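Local coordinates for protein voltage-sensor containing phosphatase (Ciona intestinalis, PDB 3V0F) that probably removes phosphate from membrane phosphoinositides under the control of a voltage sensor, through a PTEN-like phosphatase domain joined to a C2 domain, at residues P197-L202 with F294-V299. The protein carries 1 engineered substitution. Numbering follows the deposited sequence.
Sequences PPMKKL and FNTSLV
Lys200 and Ser297 bring the two backbones closest, with their CA atoms 4.6 Å apart, where the extended linker 197-202 runs past the turn that continues from strand 290-295. The example illustrates how a loop leading into strand 202-210 can be held by polar bonds made in both directions. The backbone N of Lys200 donates to Ser297 OG at 3.0 Å, bent to 152°, while Thr296 OG1 gives its proton to Lys200 O at 2.7 Å, nearly in line with the carbonyl. In one of two conformers, the Lys200 side chain leaves with CG opposite the backbone N (chi1 172°), then bends at its last two torsions and curls over the turn. There its NZ is held by two carbonyls, Thr296 O at 2.7 Å, approached in the carbonyl plane, and Val299 O at 2.8 Å, from a position tilted off that plane. Within the turn, Asn295 OD1 accepts from Ser297 N, closing an Asx turn. Two waters add bridges, from Pro197 O to Ser297 OG and from Pro198 O to Ser297 O.

Apolar contacts flank this polar centre. Leu202 CD1 lies 3.7 Å from Thr296 CB and also meets Val299 CG2, near the edge of the Phe294 ring; on the Pro197 side, CG of that proline touches Leu298 CD2 at 3.7 Å, the two side chains crossing at about a right angle. Two loops of the PTEN-type C2 domain are thus joined. Pro197 and Leu298 rest on helix 176-191, Thr296 reaches Gly268 just before strand 269-276, and Leu202 and Val299 pack against Phe333 of strand 328-335.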
loop_
_atom_site.group_PDB
_atom_site.type_symbol
_atom_site.label_atom_id
_atom_site.label_comp_id
_atom_site.label_asym_id
_atom_site.label_seq_id
_atom_site.Cartn_x
_atom_site.Cartn_y
_atom_site.Cartn_z
ATOM N N PRO A 197 17.871 6.410 3.793
ATOM C CA PRO A 197 18.565 6.966 4.934
ATOM C C PRO A 197 19.584 5.962 5.475
ATOM O O PRO A 197 19.564 4.773 5.095
ATOM C CB PRO A 197 17.438 7.172 5.958
ATOM C CG PRO A 197 16.417 6.247 5.592
ATOM C CD PRO A 197 16.451 6.180 4.100
ATOM N N PRO A 198 20.454 6.416 6.378
ATOM C CA PRO A 198 21.351 5.474 7.048
ATOM C C PRO A 198 20.561 4.329 7.690
ATOM O O PRO A 198 19.507 4.578 8.283
ATOM C CB PRO A 198 22.012 6.342 8.126
ATOM C CG PRO A 198 21.950 7.735 7.573
ATOM C CD PRO A 198 20.653 7.803 6.837
ATOM N N MET A 199 21.038 3.089 7.554
ATOM C CA MET A 199 20.278 1.962 8.130
ATOM C C MET A 199 20.244 2.069 9.644
ATOM O O MET A 199 21.257 2.366 10.290
ATOM C CB MET A 199 20.808 0.579 7.670
ATOM C CG MET A 199 20.195 -0.662 8.392
ATOM S SD MET A 199 18.394 -0.833 8.304
ATOM C CE MET A 199 18.187 -1.420 6.618
ATOM N N LYS A 200 19.071 1.814 10.212
ATOM C CA LYS A 200 18.883 1.757 11.655
ATOM C C LYS A 200 18.168 0.474 12.049
ATOM O O LYS A 200 17.025 0.234 11.642
ATOM C CB LYS A 200 18.100 2.971 12.163
ATOM C CG LYS A 200 17.712 2.881 13.640
ATOM C CD LYS A 200 17.478 4.247 14.260
ATOM C CE LYS A 200 16.007 4.637 14.214
ATOM N NZ LYS A 200 15.509 5.015 12.850
ATOM N N LYS A 201 18.837 -0.345 12.849
ATOM C CA LYS A 201 18.247 -1.604 13.282
ATOM C C LYS A 201 17.594 -1.424 14.641
ATOM O O LYS A 201 18.026 -0.611 15.455
ATOM C CB LYS A 201 19.285 -2.725 13.240
ATOM C CG LYS A 201 19.982 -2.803 11.884
ATOM C CD LYS A 201 20.363 -4.203 11.455
ATOM C CE LYS A 201 21.008 -4.162 10.078
ATOM N NZ LYS A 201 21.494 -5.488 9.610
ATOM N N LEU A 202 16.499 -2.152 14.844
ATOM C CA LEU A 202 15.652 -1.965 16.005
ATOM C C LEU A 202 15.166 -3.300 16.529
ATOM O O LEU A 202 15.112 -4.283 15.785
ATOM C CB LEU A 202 14.413 -1.133 15.632
ATOM C CG LEU A 202 14.616 0.278 15.088
ATOM C CD1 LEU A 202 13.275 0.804 14.617
ATOM C CD2 LEU A 202 15.195 1.168 16.172
ATOM N N PHE A 294 6.011 -0.116 8.608
ATOM C CA PHE A 294 6.914 1.008 8.850
ATOM C C PHE A 294 8.318 0.603 8.445
ATOM O O PHE A 294 8.608 -0.579 8.290
ATOM C CB PHE A 294 6.870 1.481 10.318
ATOM C CG PHE A 294 7.513 0.523 11.284
ATOM C CD1 PHE A 294 8.821 0.729 11.735
ATOM C CD2 PHE A 294 6.822 -0.618 11.718
ATOM C CE1 PHE A 294 9.427 -0.187 12.604
ATOM C CE2 PHE A 294 7.429 -1.521 12.605
ATOM C CZ PHE A 294 8.733 -1.306 13.050
ATOM N N ASN A 295 9.192 1.592 8.281
ATOM C CA ASN A 295 10.586 1.313 7.948
ATOM C C ASN A 295 11.475 1.712 9.117
ATOM O O ASN A 295 11.377 2.838 9.614
ATOM C CB ASN A 295 11.013 2.076 6.697
ATOM C CG ASN A 295 12.392 1.685 6.236
ATOM O OD1 ASN A 295 13.387 2.129 6.790
ATOM N ND2 ASN A 295 12.453 0.842 5.210
ATOM N N THR A 296 12.334 0.791 9.557
ATOM C CA THR A 296 13.116 0.988 10.772
ATOM C C THR A 296 14.017 2.230 10.682
ATOM O O THR A 296 14.267 2.904 11.684
ATOM C CB THR A 296 14.003 -0.239 11.103
ATOM O OG1 THR A 296 14.938 -0.457 10.039
ATOM C CG2 THR A 296 13.168 -1.487 11.302
ATOM N N SER A 297 14.499 2.535 9.484
ATOM C CA SER A 297 15.418 3.662 9.279
ATOM C C SER A 297 14.718 5.021 9.257
ATOM O O SER A 297 15.385 6.067 9.301
ATOM C CB SER A 297 16.231 3.452 8.000
ATOM O OG SER A 297 16.956 2.234 8.065
ATOM N N LEU A 298 13.389 5.013 9.194
ATOM C CA LEU A 298 12.610 6.248 9.200
ATOM C C LEU A 298 11.900 6.521 10.524
ATOM O O LEU A 298 11.227 7.540 10.669
ATOM C CB LEU A 298 11.679 6.304 7.986
ATOM C CG LEU A 298 12.537 6.479 6.724
ATOM C CD1 LEU A 298 11.689 6.245 5.498
ATOM C CD2 LEU A 298 13.252 7.846 6.646
ATOM N N VAL A 299 12.108 5.631 11.489
ATOM C CA VAL A 299 11.638 5.793 12.863
ATOM C C VAL A 299 12.398 6.907 13.544
ATOM O O VAL A 299 13.609 6.984 13.415
ATOM C CB VAL A 299 11.845 4.464 13.674
ATOM C CG1 VAL A 299 11.658 4.666 15.174
ATOM C CG2 VAL A 299 10.889 3.415 13.189
HETATM O O HOH W 1 18.050 2.440 5.387
HETATM O O HOH W 2 18.104 6.612 9.446
#